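Local coordinates for GTP cyclohydrolase 1 type 2 homolog (Staphylococcus aureus subsp. aureus, PDB 3LNL), which is of unknown function but belongs to the GTP cyclohydrolase I type 2/NIF3 family, holds a dinuclear zinc centre and assembles into a toroidal homohexamer, at residues B[53-58]-B[88-93]; B[61-66]-B[95-100]; B[137-142]-B[201-206]. The protein carries 2 engineered substitutions. One frame throughout, in Å; residues are numbered along the deposited sequence.

Contact 1 of 3, residues B[53-58]-B[88-93]; sequences VVNEAI and IRKLIQ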
loop_
_atom_site.group_PDB
_atom_site.type_symbol
_atom_site.label_atom_id
_atom_site.label_comp_id
_atom_site.label_asym_id
_atom_site.label_seq_id
_atom_site.Cartn_x
_atom_site.Cartn_y
_atom_site.Cartn_z
ATOM N N VAL B 53 -13.473 -9.283 37.202
ATOM C CA VAL B 53 -14.771 -8.719 36.834
ATOM C C VAL B 53 -15.785 -9.850 36.520
ATOM O O VAL B 53 -16.951 -9.788 36.933
ATOM C CB VAL B 53 -14.650 -7.722 35.680
ATOM C CG1 VAL B 53 -16.076 -7.314 35.117
ATOM C CG2 VAL B 53 -13.870 -6.500 36.167
ATOM N N VAL B 54 -15.326 -10.878 35.833
ATOM C CA VAL B 54 -16.166 -12.002 35.511
ATOM C C VAL B 54 -16.612 -12.706 36.814
ATOM O O VAL B 54 -17.792 -13.017 36.958
ATOM C CB VAL B 54 -15.474 -12.991 34.532
ATOM C CG1 VAL B 54 -16.411 -14.152 34.193
ATOM C CG2 VAL B 54 -15.017 -12.253 33.277
ATOM N N ASN B 55 -15.687 -12.855 37.769
ATOM C CA ASN B 55 -15.981 -13.496 39.048
ATOM C C ASN B 55 -16.972 -12.681 39.806
ATOM O O ASN B 55 -17.834 -13.227 40.483
ATOM C CB ASN B 55 -14.712 -13.677 39.880
ATOM C CG ASN B 55 -13.798 -14.776 39.327
ATOM O OD1 ASN B 55 -14.263 -15.687 38.665
ATOM N ND2 ASN B 55 -12.526 -14.731 39.688
ATOM N N GLU B 56 -16.832 -11.362 39.724
ATOM C CA GLU B 56 -17.774 -10.442 40.378
ATOM C C GLU B 56 -19.210 -10.562 39.772
ATOM O O GLU B 56 -20.200 -10.597 40.501
ATOM C CB GLU B 56 -17.227 -8.999 40.279
ATOM C CG GLU B 56 -18.132 -7.853 40.828
ATOM C CD GLU B 56 -17.570 -6.481 40.477
ATOM O OE1 GLU B 56 -17.925 -5.555 41.172
ATOM O OE2 GLU B 56 -16.768 -6.301 39.500
ATOM N N ALA B 57 -19.319 -10.673 38.461
ATOM C CA ALA B 57 -20.645 -10.882 37.813
ATOM C C ALA B 57 -21.274 -12.176 38.284
ATOM O O ALA B 57 -22.443 -12.191 38.661
ATOM C CB ALA B 57 -20.535 -10.868 36.294
ATOM N N ILE B 58 -20.487 -13.251 38.287
ATOM C CA ILE B 58 -20.972 -14.537 38.742
ATOM C C ILE B 58 -21.475 -14.432 40.171
ATOM O O ILE B 58 -22.543 -14.946 40.515
ATOM C CB ILE B 58 -19.888 -15.613 38.640
ATOM C CG1 ILE B 58 -19.563 -15.879 37.156
ATOM C CG2 ILE B 58 -20.288 -16.927 39.426
ATOM C CD1 ILE B 58 -18.248 -16.680 36.908
ATOM N N ILE B 88 -12.215 -15.562 28.495
ATOM C CA ILE B 88 -13.235 -15.759 27.484
ATOM C C ILE B 88 -13.946 -17.087 27.772
ATOM O O ILE B 88 -15.183 -17.189 27.685
ATOM C CB ILE B 88 -12.595 -15.747 26.080
ATOM C CG1 ILE B 88 -12.057 -14.353 25.723
ATOM C CG2 ILE B 88 -13.598 -16.263 25.020
ATOM C CD1 ILE B 88 -11.031 -14.389 24.493
ATOM N N ARG B 89 -13.156 -18.126 28.071
ATOM C CA ARG B 89 -13.700 -19.443 28.440
ATOM C C ARG B 89 -14.590 -19.373 29.693
ATOM O O ARG B 89 -15.623 -20.015 29.752
ATOM C CB ARG B 89 -12.589 -20.490 28.647
ATOM C CG ARG B 89 -11.760 -20.788 27.364
ATOM C CD ARG B 89 -10.467 -21.524 27.639
ATOM N NE ARG B 89 -10.731 -22.772 28.342
ATOM C CZ ARG B 89 -11.147 -23.902 27.781
ATOM N NH1 ARG B 89 -11.258 -24.056 26.441
ATOM N NH2 ARG B 89 -11.383 -24.929 28.548
ATOM N N LYS B 90 -14.194 -18.585 30.678
ATOM C CA LYS B 90 -14.995 -18.471 31.872
ATOM C C LYS B 90 -16.349 -17.814 31.573
ATOM O O LYS B 90 -17.358 -18.264 32.101
ATOM C CB LYS B 90 -14.225 -17.752 32.993
ATOM C CG LYS B 90 -14.987 -17.787 34.372
ATOM C CD LYS B 90 -14.049 -17.984 35.539
ATOM C CE LYS B 90 -14.730 -18.372 36.841
ATOM N NZ LYS B 90 -13.692 -18.162 37.904
ATOM N N LEU B 91 -16.366 -16.792 30.713
ATOM C CA LEU B 91 -17.623 -16.118 30.291
ATOM C C LEU B 91 -18.550 -17.158 29.686
ATOM O O LEU B 91 -19.717 -17.281 30.054
ATOM C CB LEU B 91 -17.336 -14.987 29.265
ATOM C CG LEU B 91 -16.657 -13.755 29.857
ATOM C CD1 LEU B 91 -15.954 -12.824 28.802
ATOM C CD2 LEU B 91 -17.684 -12.973 30.715
ATOM N N ILE B 92 -17.986 -17.934 28.761
ATOM C CA ILE B 92 -18.767 -18.892 28.025
ATOM C C ILE B 92 -19.259 -20.009 28.932
ATOM O O ILE B 92 -20.415 -20.423 28.885
ATOM C CB ILE B 92 -17.978 -19.431 26.800
ATOM C CG1 ILE B 92 -17.789 -18.286 25.802
ATOM C CG2 ILE B 92 -18.743 -20.593 26.145
ATOM C CD1 ILE B 92 -16.740 -18.561 24.641
ATOM N N GLN B 93 -18.394 -20.479 29.785
ATOM C CA GLN B 93 -18.757 -21.590 30.583
ATOM C C GLN B 93 -19.832 -21.229 31.621
ATOM O O GLN B 93 -20.613 -22.098 31.996
ATOM C CB GLN B 93 -17.511 -22.170 31.249
ATOM C CG GLN B 93 -16.747 -22.983 30.223
ATOM C CD GLN B 93 -15.629 -23.769 30.784
ATOM O OE1 GLN B 93 -14.881 -23.262 31.616
ATOM N NE2 GLN B 93 -15.433 -25.006 30.258
#
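Val54 and Leu91 mark the nearest backbone approach of two helical segments that run almost parallel, their axes 15° apart and 10.4 Å from each other at the closest point. At that spacing the backbones do not meet, and five side chains bridge the gap. Val54 faces the partner helix with both methyls: its CG2 lies 3.8 Å from Leu91 CD2, while its CG1 touches that same methyl and also rests on the aliphatic stem of Lys90, 3.9 Å from Lys90 CG. Lys90 starts out with CG anti to its backbone N (chi1 -172°), then bends at its second torsion and crosses the groove above this apolar pair. Ile58 CD1 meets the chain from the side, 3.9 Å from Lys90 CE. Beyond it the ammonium group reaches Asn55, Lys90 NZ giving a hydrogen bond of 2.7 Å to Asn55 OD1. The nitrogen lies in the carbonyl plane, on a lone pair, at a C=O...N angle of 141°. Beneath this layer Val53, Ala57 and Leu91 all touch Ile65 of strand 64-67, which places both helices on one face of its sheet. Another side of helix 83-93 belongs to a subunit interface, where Ile92 packs on Ile92 of a second subunit and Gln93 NE2 bonds to that residue's carbonyl. The chemistry is therefore layered: methyl contacts near the sheet give way outward to a lysine that spends its carbons on apolar neighbours and its charge on a neutral amide, both residues of that bond being partly exposed.

Contact 2 of 3, residues B[61-66]-B[95-100]; sequences GYNTII and DINLIA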
loop_
_atom_site.group_PDB
_atom_site.type_symbol
_atom_site.label_atom_id
_atom_site.label_comp_id
_atom_site.label_asym_id
_atom_site.label_seq_id
_atom_site.Cartn_x
_atom_site.Cartn_y
_atom_site.Cartn_z
ATOM N N GLY B 61 -24.792 -12.751 40.515
ATOM C CA GLY B 61 -25.891 -13.299 39.732
ATOM C C GLY B 61 -26.234 -12.492 38.488
ATOM O O GLY B 61 -27.334 -12.595 37.972
ATOM N N TYR B 62 -25.284 -11.713 37.975
ATOM C CA TYR B 62 -25.503 -10.990 36.725
ATOM C C TYR B 62 -24.905 -11.753 35.529
ATOM O O TYR B 62 -23.765 -12.212 35.612
ATOM C CB TYR B 62 -24.882 -9.602 36.788
ATOM C CG TYR B 62 -25.440 -8.680 37.869
ATOM C CD1 TYR B 62 -26.588 -8.992 38.600
ATOM C CD2 TYR B 62 -24.814 -7.488 38.137
ATOM C CE1 TYR B 62 -27.110 -8.114 39.573
ATOM C CE2 TYR B 62 -25.298 -6.624 39.122
ATOM C CZ TYR B 62 -26.440 -6.932 39.816
ATOM O OH TYR B 62 -26.847 -6.028 40.768
ATOM N N ASN B 63 -25.643 -11.812 34.407
ATOM C CA ASN B 63 -25.178 -12.568 33.244
ATOM C C ASN B 63 -24.762 -11.683 32.098
ATOM O O ASN B 63 -24.498 -12.192 31.004
ATOM C CB ASN B 63 -26.209 -13.616 32.799
ATOM C CG ASN B 63 -27.397 -12.990 32.115
ATOM O OD1 ASN B 63 -27.560 -11.789 32.192
ATOM N ND2 ASN B 63 -28.235 -13.794 31.449
ATOM N N THR B 64 -24.634 -10.379 32.341
ATOM C CA THR B 64 -24.264 -9.435 31.290
ATOM C C THR B 64 -23.248 -8.440 31.810
ATOM O O THR B 64 -23.468 -7.805 32.881
ATOM C CB THR B 64 -25.507 -8.691 30.755
ATOM O OG1 THR B 64 -26.468 -9.660 30.338
ATOM C CG2 THR B 64 -25.176 -7.727 29.565
ATOM N N ILE B 65 -22.141 -8.309 31.057
ATOM C CA ILE B 65 -21.106 -7.346 31.342
ATOM C C ILE B 65 -21.047 -6.436 30.148
ATOM O O ILE B 65 -20.988 -6.918 29.011
ATOM C CB ILE B 65 -19.720 -7.992 31.632
ATOM C CG1 ILE B 65 -19.849 -8.902 32.865
ATOM C CG2 ILE B 65 -18.558 -6.915 31.819
ATOM C CD1 ILE B 65 -18.648 -9.827 33.141
ATOM N N ILE B 66 -21.085 -5.123 30.409
ATOM C CA ILE B 66 -20.772 -4.134 29.398
ATOM C C ILE B 66 -19.426 -3.447 29.747
ATOM O O ILE B 66 -19.314 -2.742 30.760
ATOM C CB ILE B 66 -21.843 -3.039 29.297
ATOM C CG1 ILE B 66 -23.218 -3.618 28.990
ATOM C CG2 ILE B 66 -21.422 -2.033 28.125
ATOM C CD1 ILE B 66 -24.363 -2.587 29.020
ATOM N N ASP B 95 -22.154 -18.861 30.946
ATOM C CA ASP B 95 -23.224 -18.189 30.206
ATOM C C ASP B 95 -23.323 -16.694 30.540
ATOM O O ASP B 95 -24.406 -16.159 30.747
ATOM C CB ASP B 95 -24.547 -18.910 30.454
ATOM C CG ASP B 95 -24.544 -20.316 29.850
ATOM O OD1 ASP B 95 -24.519 -21.261 30.609
ATOM O OD2 ASP B 95 -24.504 -20.447 28.623
ATOM N N ILE B 96 -22.160 -16.035 30.590
ATOM C CA ILE B 96 -22.089 -14.615 30.747
ATOM C C ILE B 96 -21.878 -13.985 29.367
ATOM O O ILE B 96 -21.046 -14.431 28.537
ATOM C CB ILE B 96 -20.930 -14.175 31.663
ATOM C CG1 ILE B 96 -20.892 -14.972 32.980
ATOM C CG2 ILE B 96 -21.018 -12.656 31.916
ATOM C CD1 ILE B 96 -21.956 -14.680 33.951
ATOM N N ASN B 97 -22.664 -12.957 29.114
ATOM C CA ASN B 97 -22.608 -12.210 27.903
ATOM C C ASN B 97 -21.781 -10.934 28.100
ATOM O O ASN B 97 -21.933 -10.244 29.105
ATOM C CB ASN B 97 -24.028 -11.809 27.494
ATOM C CG ASN B 97 -24.967 -12.963 27.458
ATOM O OD1 ASN B 97 -24.925 -13.753 26.525
ATOM N ND2 ASN B 97 -25.833 -13.076 28.476
ATOM N N LEU B 98 -20.969 -10.596 27.105
ATOM C CA LEU B 98 -20.062 -9.466 27.162
ATOM C C LEU B 98 -20.309 -8.582 25.953
ATOM O O LEU B 98 -20.121 -9.019 24.817
ATOM C CB LEU B 98 -18.581 -9.927 27.185
ATOM C CG LEU B 98 -17.565 -8.755 27.152
ATOM C CD1 LEU B 98 -17.725 -7.831 28.430
ATOM C CD2 LEU B 98 -16.121 -9.226 26.998
ATOM N N ILE B 99 -20.671 -7.339 26.219
ATOM C CA ILE B 99 -20.863 -6.323 25.183
ATOM C C ILE B 99 -19.795 -5.237 25.362
ATOM O O ILE B 99 -19.502 -4.839 26.484
ATOM C CB ILE B 99 -22.275 -5.655 25.361
ATOM C CG1 ILE B 99 -23.386 -6.706 25.133
ATOM C CG2 ILE B 99 -22.419 -4.352 24.497
ATOM C CD1 ILE B 99 -24.818 -6.277 25.754
ATOM N N ALA B 100 -19.202 -4.792 24.259
ATOM C CA ALA B 100 -18.237 -3.742 24.290
ATOM C C ALA B 100 -18.864 -2.478 23.701
ATOM O O ALA B 100 -19.352 -2.465 22.547
ATOM C CB ALA B 100 -16.970 -4.094 23.447
HETATM O O HOH W 1 -27.159 -16.510 31.490
#
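Asn63 O receives two N-H groups from a single residue, Asn97, one from the backbone and one from the side chain, and they arrive from opposite faces of the carbonyl plane. The bond from Asn97 N is short and straight, 2.7 Å to Asn63 O with 179° at the hydrogen. Asn97 ND2 lies 3.0 Å from Asn63 O, well above the carbonyl plane, and its bond is more bent, at 131°. The side chain can do this because chi1 of Asn97 (-52°) sets CG beside its own backbone N; Asp35 N bonds to the other end of the amide, OD1. The Asn63 amide runs alongside, turned nearly perpendicular to that of Asn97. Its ND2 bonds to Glu39 O and to a water, which lies 2.9 Å from Asn63 ND2 and carries the link on to Asp95 O. Onward from here the segments form the parallel pairing of a beta-alpha-beta crossover, strand 64-67 to strand 97-100 by way of helix 83-93; each strand follows a helix that ends in a Schellman motif, at Gly61 and Asp95. Asn97 O takes the N-H of Ile65 at 2.8 Å, and Ile65 O takes that of Ile99 at the same length. On the face turned to helix 83-93, Ile65 CG2 meets Leu98 CD1 at 3.6 Å, and Ile65 CD1 rests 3.9 Å from Ile96 CG2; Leu91 touches all three residues. The other face carries Thr64, Asn97 and Ile99 against helix 7-17, and Ile66 against helix 336-350. Strand 64-67 leads directly to His68 and His69, ligands of the two zinc ions.

Contact 3 of 3, residues B[137-142]-B[201-206]; sequences KVQTYI and KIEFMI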
loop_
_atom_site.group_PDB
_atom_site.type_symbol
_atom_site.label_atom_id
_atom_site.label_comp_id
_atom_site.label_asym_id
_atom_site.label_seq_id
_atom_site.Cartn_x
_atom_site.Cartn_y
_atom_site.Cartn_z
ATOM N N LYS B 137 -30.454 15.441 -0.176
ATOM C CA LYS B 137 -31.634 16.227 -0.496
ATOM C C LYS B 137 -32.235 15.624 -1.767
ATOM O O LYS B 137 -31.609 15.639 -2.823
ATOM C CB LYS B 137 -31.305 17.695 -0.671
ATOM C CG LYS B 137 -32.501 18.613 -0.471
ATOM C CD LYS B 137 -32.039 20.082 -0.621
ATOM C CE LYS B 137 -32.473 20.938 0.568
ATOM N NZ LYS B 137 -31.665 22.220 0.569
ATOM N N VAL B 138 -33.418 15.041 -1.608
ATOM C CA VAL B 138 -34.181 14.466 -2.699
ATOM C C VAL B 138 -34.962 15.580 -3.359
ATOM O O VAL B 138 -35.627 16.355 -2.671
ATOM C CB VAL B 138 -35.166 13.396 -2.187
ATOM C CG1 VAL B 138 -35.889 12.693 -3.374
ATOM C CG2 VAL B 138 -34.421 12.374 -1.339
ATOM N N GLN B 139 -34.858 15.669 -4.681
ATOM C CA GLN B 139 -35.591 16.648 -5.475
ATOM C C GLN B 139 -36.379 15.918 -6.559
ATOM O O GLN B 139 -35.802 15.224 -7.388
ATOM C CB GLN B 139 -34.631 17.665 -6.129
ATOM C CG GLN B 139 -33.961 18.583 -5.090
ATOM C CD GLN B 139 -33.006 19.625 -5.690
ATOM O OE1 GLN B 139 -32.842 20.709 -5.118
ATOM N NE2 GLN B 139 -32.371 19.298 -6.817
ATOM N N THR B 140 -37.695 16.071 -6.533
ATOM C CA THR B 140 -38.545 15.618 -7.631
ATOM C C THR B 140 -39.347 16.797 -8.212
ATOM O O THR B 140 -39.561 17.819 -7.551
ATOM C CB THR B 140 -39.516 14.469 -7.223
ATOM O OG1 THR B 140 -38.872 13.563 -6.313
ATOM C CG2 THR B 140 -39.937 13.693 -8.441
ATOM N N TYR B 141 -39.757 16.630 -9.467
ATOM C CA TYR B 141 -40.529 17.617 -10.201
ATOM C C TYR B 141 -41.874 16.992 -10.566
ATOM O O TYR B 141 -41.919 15.872 -11.089
ATOM C CB TYR B 141 -39.738 18.036 -11.438
ATOM C CG TYR B 141 -38.380 18.592 -11.072
ATOM C CD1 TYR B 141 -37.306 17.744 -10.815
ATOM C CD2 TYR B 141 -38.177 19.972 -10.944
ATOM C CE1 TYR B 141 -36.058 18.253 -10.460
ATOM C CE2 TYR B 141 -36.935 20.487 -10.593
ATOM C CZ TYR B 141 -35.882 19.620 -10.348
ATOM O OH TYR B 141 -34.653 20.124 -9.999
ATOM N N ILE B 142 -42.960 17.710 -10.273
ATOM C CA ILE B 142 -44.323 17.146 -10.331
ATOM C C ILE B 142 -45.425 18.224 -10.574
ATOM O O ILE B 142 -45.370 19.308 -9.996
ATOM C CB ILE B 142 -44.604 16.327 -9.022
ATOM C CG1 ILE B 142 -45.758 15.344 -9.224
ATOM C CG2 ILE B 142 -44.850 17.258 -7.827
ATOM C CD1 ILE B 142 -45.931 14.363 -8.088
ATOM N N LYS B 201 -41.385 21.695 -7.957
ATOM C CA LYS B 201 -40.182 21.046 -7.472
ATOM C C LYS B 201 -40.331 20.854 -5.962
ATOM O O LYS B 201 -40.282 21.815 -5.181
ATOM C CB LYS B 201 -38.952 21.896 -7.803
ATOM C CG LYS B 201 -37.623 21.322 -7.330
ATOM C CD LYS B 201 -36.471 22.337 -7.481
ATOM C CE LYS B 201 -35.214 21.792 -6.844
ATOM N NZ LYS B 201 -34.341 22.835 -6.232
ATOM N N ILE B 202 -40.539 19.608 -5.562
ATOM C CA ILE B 202 -40.663 19.264 -4.149
ATOM C C ILE B 202 -39.307 18.732 -3.647
ATOM O O ILE B 202 -38.633 17.983 -4.348
ATOM C CB ILE B 202 -41.747 18.198 -3.914
ATOM C CG1 ILE B 202 -42.977 18.453 -4.805
ATOM C CG2 ILE B 202 -42.166 18.176 -2.438
ATOM C CD1 ILE B 202 -44.183 17.515 -4.527
ATOM N N GLU B 203 -38.917 19.143 -2.447
ATOM C CA GLU B 203 -37.653 18.718 -1.828
ATOM C C GLU B 203 -37.878 18.127 -0.423
ATOM O O GLU B 203 -38.795 18.513 0.304
ATOM C CB GLU B 203 -36.673 19.889 -1.707
ATOM C CG GLU B 203 -36.578 20.799 -2.951
ATOM C CD GLU B 203 -35.633 21.992 -2.755
ATOM O OE1 GLU B 203 -35.453 22.779 -3.714
ATOM O OE2 GLU B 203 -35.069 22.151 -1.649
ATOM N N PHE B 204 -37.021 17.193 -0.055
ATOM C CA PHE B 204 -37.003 16.667 1.302
ATOM C C PHE B 204 -35.679 15.951 1.572
ATOM O O PHE B 204 -34.866 15.721 0.654
ATOM C CB PHE B 204 -38.204 15.743 1.554
ATOM C CG PHE B 204 -38.279 14.569 0.625
ATOM C CD1 PHE B 204 -37.813 13.314 1.024
ATOM C CD2 PHE B 204 -38.834 14.705 -0.644
ATOM C CE1 PHE B 204 -37.889 12.221 0.175
ATOM C CE2 PHE B 204 -38.921 13.614 -1.490
ATOM C CZ PHE B 204 -38.443 12.363 -1.076
ATOM N N MET B 205 -35.479 15.610 2.837
ATOM C CA MET B 205 -34.229 15.025 3.315
ATOM C C MET B 205 -34.382 13.541 3.529
ATOM O O MET B 205 -35.432 13.083 3.934
ATOM C CB MET B 205 -33.806 15.702 4.615
ATOM C CG MET B 205 -33.492 17.173 4.445
ATOM S SD MET B 205 -32.123 17.415 3.260
ATOM C CE MET B 205 -30.739 16.714 4.220
ATOM N N ILE B 206 -33.337 12.793 3.224
ATOM C CA ILE B 206 -33.245 11.406 3.652
ATOM C C ILE B 206 -31.845 11.141 4.217
ATOM O O ILE B 206 -30.869 11.810 3.853
ATOM C CB ILE B 206 -33.529 10.416 2.487
ATOM C CG1 ILE B 206 -32.561 10.666 1.316
ATOM C CG2 ILE B 206 -35.004 10.504 2.046
ATOM C CD1 ILE B 206 -32.291 9.447 0.432
#
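Phe204 takes the first torsion that sets CG between its backbone N and carbonyl carbon (chi1 59°), which folds the ring back across the strand pair onto Val138. Lys201, in contrast, stays extended until a bend at its last torsion swings NZ toward Gln139. The first choice yields a CH-pi contact: Val138 CB stands 3.8 Å from the centroid of the Phe204 ring, 16° off the normal, while Val138 CG1 reaches Phe204 CZ at 3.5 Å. The second builds a polar cluster on the other face. Lys201 NZ lies 2.8 Å from Gln139 OE1, approaching from 64° above the amide plane, and forms a salt bridge of equal length with Glu203 OE1. On its way there the lysine runs alongside Tyr141, with Lys201 CG 3.4 Å from Tyr141 CE2. Two oxygens thus hold a buried ammonium group, which probably favours its charged form. Glu203 OE2 bonds to Tyr141 OH of a neighbouring subunit, and the local Tyr141 meets Phe170 of a further subunit edge-to-face, which makes this polar face a subunit interface. The face with Val138 and Phe204 turns to two helices: Val138 and Thr140 touch helix 211-221, and Ile142 and Ile202, tight at 3.4 Å between Ile142 CG2 and Ile202 CD1, touch helix 147-156. Between the faces, four backbone bonds of 2.8 to 3.1 Å tie Val138 N and O to Phe204 O and N, and Thr140 N and O to Ile202 O and N, in antiparallel hydrogen-bonded pairs. Strand 125-142 also pairs with 229-238, and strand 197-207 with 170-176. This four-stranded antiparallel sheet with two helices on one face is the ferredoxin-like arrangement of the PII-like domain, whose trimers cap the two entrances of the hexamer's central cavity.

How the contacts relate
Contacts 1 and 2 are two layers of one NIF3 domain: helix 51-60 leads into strand 64-67 and helix 83-93 into strand 97-100, and their segments alternate along the chain. They touch directly, with Ala57 CB packing on Ile65 CD1 and Leu91 CD1 on Leu98 CD2. The helix layer is partly open and joined by side chains alone, whereas the strand layer is buried and held mainly by backbone bonds. Contact 3, centred about 53 Å from the centre of contact 1, lies in the PII-like domain. Also a buried strand pair, it is antiparallel where contact 2 is parallel, and its charged cluster sits against other subunits.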